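Long-range contacts in DUF411 domain-containing protein (Pseudomonas aeruginosa, PDB 6WIS), which binds copper in a cysteine-bridged tetranuclear cluster and probably contributes to bacterial copper resistance: residues I5-D10 with S53-V58; L45-S50 with F63-V68. One frame throughout, in Å; residues are numbered along the deposited sequence.

Interactions 1 and 2 illustrate how one beta-sheet can carry a metal cluster at the ends of its inner strands and hydrophobic packing on a face. Their centres lie 9 Å apart, and their segments alternate along the chain: 5-10, 45-50, 53-58, 63-68. Strand 55-59, used by interaction 1, lies between strands 4-9 and 62-65 in the mixed sheet; interaction 2 sets the loop after helix 38-45 against strand 62-65. Glu65 of interaction 2 joins the two, its carboxylate oxygens reaching Ser53 N and Thr56 OG1 in probable hydrogen bonds. Beyond the strands, Cys54 and His67 bind the same copper ion, so segments 53-58 and 63-68 both supply ligands to the cluster.

Interaction 1. Residues I5-D10 with S53-V58; sequences IDVHRD and SCHTGV. With CU (copper (II) ion), chain C; ZN (zinc ion), chain K; CU (copper (II) ion), chain D.
His8 lays the edge of its imidazole over the neighbouring strand, CD2 standing 3.2 Å from Thr56 O in the plane of the ring, while NE2 meets the CG2 methyl of Val58. With CG beside the backbone N and anti to the carbonyl carbon (chi1 -39°), the ring leans along the sheet and turns ND1 away from Val58, to a zinc ion at 2.1 Å; His33 and Glu35 also bind this zinc. Beneath the ring the strands are antiparallel. The pair His8-Thr56 is hydrogen-bonded both ways, and its Thr56 N to His8 O bond, 2.7 Å long, is nearly straight at 167°. Asp6 and Val58 form the next hydrogen-bonded pair. Between them, Val7 faces Gly57, where the bare backbone lets Ile5 CD1 approach to 4.2 Å from Gly57 CA. On the face that carries Val7, the CB atoms of Arg9 and His55 touch, but the arginine chain extends away to a salt bridge with Asp32. Past the last strand pair, Asp10 N bonds to Cys54 O, and a water links Asp10 OD1 to Ser53 O. Cys54 SG bridges two copper ions, each 2.3 Å away, and His55 ND1 binds one of them. The start of an inner strand thus delivers neighbouring thiolate and imidazole ligands, as expected of a cysteine-bridged copper cluster.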
loop_
_atom_site.group_PDB
_atom_site.type_symbol
_atom_site.label_atom_id
_atom_site.label_comp_id
_atom_site.label_asym_id
_atom_site.label_seq_id
_atom_site.Cartn_x
_atom_site.Cartn_y
_atom_site.Cartn_z
ATOM N N ILE A 5 -10.304 5.137 -0.010
ATOM C CA ILE A 5 -9.499 3.979 0.380
ATOM C C ILE A 5 -9.687 3.719 1.875
ATOM O O ILE A 5 -9.730 4.653 2.680
ATOM C CB ILE A 5 -8.007 4.167 -0.004
ATOM C CG1 ILE A 5 -7.188 2.886 0.282
ATOM C CG2 ILE A 5 -7.395 5.412 0.650
ATOM C CD1 ILE A 5 -5.784 2.914 -0.320
ATOM N N ASP A 6 -9.844 2.451 2.251
ATOM C CA ASP A 6 -9.945 2.076 3.660
ATOM C C ASP A 6 -8.647 1.414 4.118
ATOM O O ASP A 6 -8.168 0.475 3.482
ATOM C CB ASP A 6 -11.126 1.136 3.916
ATOM C CG ASP A 6 -11.418 0.965 5.415
ATOM O OD1 ASP A 6 -11.511 1.999 6.141
ATOM O OD2 ASP A 6 -11.559 -0.194 5.866
ATOM N N VAL A 7 -8.082 1.902 5.217
ATOM C CA VAL A 7 -6.746 1.501 5.657
ATOM C C VAL A 7 -6.836 0.789 7.005
ATOM O O VAL A 7 -7.389 1.333 7.975
ATOM C CB VAL A 7 -5.800 2.704 5.732
ATOM C CG1 VAL A 7 -4.402 2.255 6.197
ATOM C CG2 VAL A 7 -5.726 3.383 4.346
ATOM N N HIS A 8 -6.285 -0.423 7.061
ATOM C CA HIS A 8 -6.061 -1.157 8.306
ATOM C C HIS A 8 -4.585 -1.014 8.639
ATOM O O HIS A 8 -3.734 -1.424 7.840
ATOM C CB HIS A 8 -6.424 -2.643 8.167
ATOM C CG HIS A 8 -7.650 -2.904 7.353
ATOM N ND1 HIS A 8 -8.834 -3.340 7.908
ATOM C CD2 HIS A 8 -7.875 -2.801 6.019
ATOM C CE1 HIS A 8 -9.739 -3.487 6.957
ATOM N NE2 HIS A 8 -9.185 -3.163 5.800
ATOM N N ARG A 9 -4.268 -0.420 9.793
ATOM C CA ARG A 9 -2.877 -0.082 10.074
ATOM C C ARG A 9 -2.418 -0.614 11.429
ATOM O O ARG A 9 -3.205 -0.755 12.369
ATOM C CB ARG A 9 -2.646 1.436 10.002
ATOM C CG ARG A 9 -3.508 2.261 10.955
ATOM C CD ARG A 9 -3.107 3.734 10.925
ATOM N NE ARG A 9 -4.081 4.595 11.581
ATOM C CZ ARG A 9 -3.975 5.069 12.825
ATOM N NH1 ARG A 9 -2.930 4.764 13.583
ATOM N NH2 ARG A 9 -4.922 5.867 13.307
ATOM N N ASP A 10 -1.117 -0.899 11.502
ATOM C CA ASP A 10 -0.470 -1.343 12.733
ATOM C C ASP A 10 -0.670 -0.335 13.856
ATOM O O ASP A 10 -0.683 0.883 13.632
ATOM C CB ASP A 10 1.017 -1.540 12.489
ATOM C CG ASP A 10 1.334 -2.897 11.913
ATOM O OD1 ASP A 10 0.391 -3.702 11.738
ATOM O OD2 ASP A 10 2.522 -3.165 11.646
ATOM N N SER A 53 3.590 -5.554 5.051
ATOM C CA SER A 53 4.145 -4.280 5.463
ATOM C C SER A 53 3.416 -3.900 6.739
ATOM O O SER A 53 2.831 -4.758 7.411
ATOM C CB SER A 53 4.019 -3.260 4.314
ATOM O OG SER A 53 4.680 -2.044 4.600
ATOM N N CYS A 54 3.430 -2.605 7.072
ATOM C CA CYS A 54 2.880 -2.096 8.330
ATOM C C CYS A 54 1.400 -1.709 8.243
ATOM O O CYS A 54 0.775 -1.413 9.276
ATOM C CB CYS A 54 3.705 -0.874 8.755
ATOM S SG CYS A 54 3.930 0.253 7.326
ATOM N N HIS A 55 0.831 -1.652 7.043
ATOM C CA HIS A 55 -0.587 -1.329 6.910
ATOM C C HIS A 55 -1.108 -1.954 5.620
ATOM O O HIS A 55 -0.334 -2.285 4.725
ATOM C CB HIS A 55 -0.819 0.192 6.899
ATOM C CG HIS A 55 -0.224 0.886 5.705
ATOM N ND1 HIS A 55 0.895 1.690 5.785
ATOM C CD2 HIS A 55 -0.586 0.882 4.397
ATOM C CE1 HIS A 55 1.196 2.156 4.584
ATOM N NE2 HIS A 55 0.325 1.664 3.718
ATOM N N THR A 56 -2.428 -2.090 5.520
ATOM C CA THR A 56 -3.069 -2.666 4.339
ATOM C C THR A 56 -4.255 -1.784 3.971
ATOM O O THR A 56 -5.159 -1.608 4.791
ATOM C CB THR A 56 -3.544 -4.102 4.584
ATOM O OG1 THR A 56 -2.451 -4.910 5.059
ATOM C CG2 THR A 56 -4.082 -4.700 3.279
ATOM N N GLY A 57 -4.230 -1.195 2.764
ATOM C CA GLY A 57 -5.356 -0.431 2.256
ATOM C C GLY A 57 -6.214 -1.272 1.318
ATOM O O GLY A 57 -5.745 -2.275 0.781
ATOM N N VAL A 58 -7.480 -0.877 1.147
ATOM C CA VAL A 58 -8.389 -1.556 0.216
ATOM C C VAL A 58 -9.076 -0.495 -0.620
ATOM O O VAL A 58 -9.709 0.421 -0.075
ATOM C CB VAL A 58 -9.444 -2.433 0.922
ATOM C CG1 VAL A 58 -10.224 -3.255 -0.134
ATOM C CG2 VAL A 58 -8.778 -3.389 1.924
HETATM CU CU CU C . 2.060 1.482 7.626
HETATM ZN ZN ZN K . -9.136 -3.665 9.950
HETATM CU CU CU D . 4.776 2.349 7.712
HETATM O O HOH W 1 1.202 -5.038 9.257
#

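Interaction 2. Residues L45-S50 with F63-V68. With CU (copper (II) ion), chain D.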
loop_
_atom_site.group_PDB
_atom_site.type_symbol
_atom_site.label_atom_id
_atom_site.label_comp_id
_atom_site.label_asym_id
_atom_site.label_seq_id
_atom_site.Cartn_x
_atom_site.Cartn_y
_atom_site.Cartn_z
ATOM N N LEU A 45 -7.208 -10.929 2.137
ATOM C CA LEU A 45 -7.033 -10.153 0.920
ATOM C C LEU A 45 -6.062 -10.806 -0.050
ATOM O O LEU A 45 -5.978 -10.373 -1.203
ATOM C CB LEU A 45 -6.556 -8.738 1.286
ATOM C CG LEU A 45 -7.617 -7.831 1.919
ATOM C CD1 LEU A 45 -6.980 -6.664 2.628
ATOM C CD2 LEU A 45 -8.568 -7.311 0.838
ATOM N N GLY A 46 -5.323 -11.825 0.391
ATOM C CA GLY A 46 -4.369 -12.480 -0.473
ATOM C C GLY A 46 -3.009 -11.824 -0.532
ATOM O O GLY A 46 -2.291 -11.996 -1.522
ATOM N N VAL A 47 -2.618 -11.085 0.503
ATOM C CA VAL A 47 -1.282 -10.497 0.515
ATOM C C VAL A 47 -0.276 -11.614 0.746
ATOM O O VAL A 47 -0.359 -12.297 1.775
ATOM C CB VAL A 47 -1.138 -9.423 1.602
ATOM C CG1 VAL A 47 0.300 -8.848 1.581
ATOM C CG2 VAL A 47 -2.227 -8.334 1.453
ATOM N N PRO A 48 0.700 -11.815 -0.142
ATOM C CA PRO A 48 1.662 -12.907 0.062
ATOM C C PRO A 48 2.486 -12.714 1.321
ATOM O O PRO A 48 2.908 -11.602 1.663
ATOM C CB PRO A 48 2.550 -12.844 -1.190
ATOM C CG PRO A 48 1.718 -12.088 -2.203
ATOM C CD PRO A 48 1.005 -11.060 -1.367
ATOM N N TYR A 49 2.749 -13.837 1.971
ATOM C CA TYR A 49 3.464 -13.964 3.227
ATOM C C TYR A 49 4.590 -12.944 3.412
ATOM O O TYR A 49 4.499 -12.070 4.285
ATOM C CB TYR A 49 3.973 -15.414 3.311
ATOM C CG TYR A 49 4.653 -15.789 4.595
ATOM C CD1 TYR A 49 4.024 -15.609 5.822
ATOM C CD2 TYR A 49 5.921 -16.355 4.582
ATOM C CE1 TYR A 49 4.653 -15.960 7.014
ATOM C CE2 TYR A 49 6.556 -16.711 5.763
ATOM C CZ TYR A 49 5.921 -16.514 6.971
ATOM O OH TYR A 49 6.560 -16.866 8.135
ATOM N N SER A 50 5.645 -13.012 2.595
ATOM C CA SER A 50 6.782 -12.113 2.773
ATOM C C SER A 50 6.665 -10.848 1.929
ATOM O O SER A 50 7.686 -10.276 1.507
ATOM C CB SER A 50 8.092 -12.837 2.463
ATOM O OG SER A 50 8.341 -12.790 1.063
ATOM N N PHE A 63 -6.031 -4.734 -2.949
ATOM C CA PHE A 63 -5.257 -4.386 -1.756
ATOM C C PHE A 63 -4.059 -3.506 -2.112
ATOM O O PHE A 63 -3.504 -3.579 -3.209
ATOM C CB PHE A 63 -4.789 -5.634 -0.978
ATOM C CG PHE A 63 -3.769 -6.504 -1.696
ATOM C CD1 PHE A 63 -2.431 -6.136 -1.764
ATOM C CD2 PHE A 63 -4.150 -7.734 -2.224
ATOM C CE1 PHE A 63 -1.514 -6.942 -2.394
ATOM C CE2 PHE A 63 -3.238 -8.552 -2.841
ATOM C CZ PHE A 63 -1.920 -8.163 -2.931
ATOM N N VAL A 64 -3.665 -2.675 -1.153
ATOM C CA VAL A 64 -2.554 -1.732 -1.285
ATOM C C VAL A 64 -1.715 -1.981 -0.041
ATOM O O VAL A 64 -2.102 -1.579 1.057
ATOM C CB VAL A 64 -3.023 -0.272 -1.352
ATOM C CG1 VAL A 64 -1.816 0.685 -1.413
ATOM C CG2 VAL A 64 -3.994 -0.044 -2.579
ATOM N N GLU A 65 -0.618 -2.712 -0.187
ATOM C CA GLU A 65 0.169 -3.164 0.952
ATOM C C GLU A 65 1.358 -2.230 1.124
ATOM O O GLU A 65 2.204 -2.125 0.233
ATOM C CB GLU A 65 0.636 -4.608 0.750
ATOM C CG GLU A 65 1.393 -5.191 1.942
ATOM C CD GLU A 65 0.498 -5.409 3.162
ATOM O OE1 GLU A 65 -0.734 -5.321 2.984
ATOM O OE2 GLU A 65 1.017 -5.668 4.291
ATOM N N GLY A 66 1.410 -1.540 2.247
ATOM C CA GLY A 66 2.570 -0.707 2.498
ATOM C C GLY A 66 2.547 0.662 1.821
ATOM O O GLY A 66 1.511 1.198 1.390
ATOM N N HIS A 67 3.737 1.248 1.761
ATOM C CA HIS A 67 3.905 2.653 1.387
ATOM C C HIS A 67 3.932 2.837 -0.137
ATOM O O HIS A 67 4.897 3.327 -0.720
ATOM C CB HIS A 67 5.158 3.189 2.069
ATOM C CG HIS A 67 5.000 3.326 3.555
ATOM N ND1 HIS A 67 4.584 4.498 4.152
ATOM C CD2 HIS A 67 5.135 2.426 4.555
ATOM C CE1 HIS A 67 4.479 4.317 5.456
ATOM N NE2 HIS A 67 4.803 3.067 5.731
ATOM N N VAL A 68 2.827 2.442 -0.776
ATOM C CA VAL A 68 2.668 2.607 -2.233
ATOM C C VAL A 68 2.400 4.074 -2.552
ATOM O O VAL A 68 1.493 4.677 -1.949
ATOM C CB VAL A 68 1.520 1.738 -2.751
ATOM C CG1 VAL A 68 1.407 1.892 -4.282
ATOM C CG2 VAL A 68 1.692 0.233 -2.356
HETATM CU CU CU D . 4.776 2.349 7.712
#
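Val47 reaches from the loop closing helix 38-45 to strand 62-65, just after a Schellman motif in which Gly46, with positive phi, is the C-prime residue and Val47 N bonds back to Lys42 O. From CB, which points at the strand, the valine divides between two partners. CG1, anti to the backbone N (chi1 179°), rests on the aliphatic part of Glu65, 3.8 Å from its CG. CG2, the other branch, sits over the face of the Phe63 ring, a CH-pi contact with the methyl 3.9 Å from the centroid and 12° off the ring normal; it also passes Glu65 OE1. The Phe63 side chain has CG between its backbone N and carbonyl carbon (chi1 67°), which swings the ring beneath the loop. There CD2 comes to 3.4 Å from Leu45 O, while Leu45 CB packs on Phe63 CB and Pro48 CD approaches CZ. Leu111 of strand 106-111 adds to the apolar surroundings of the ring. Although its stem is packed by valine, both carboxylate oxygens of Glu65 are engaged: OE2 adds a salt bridge with Lys42 to the carboxylate's bonds to segment 53-58. These partners probably favour its charged form. Two residues further on, His67 is the centre of an inverse gamma turn; its NE2 binds a copper ion at 2.1 Å while ND1 is hydrogen-bonded to Pro95 O.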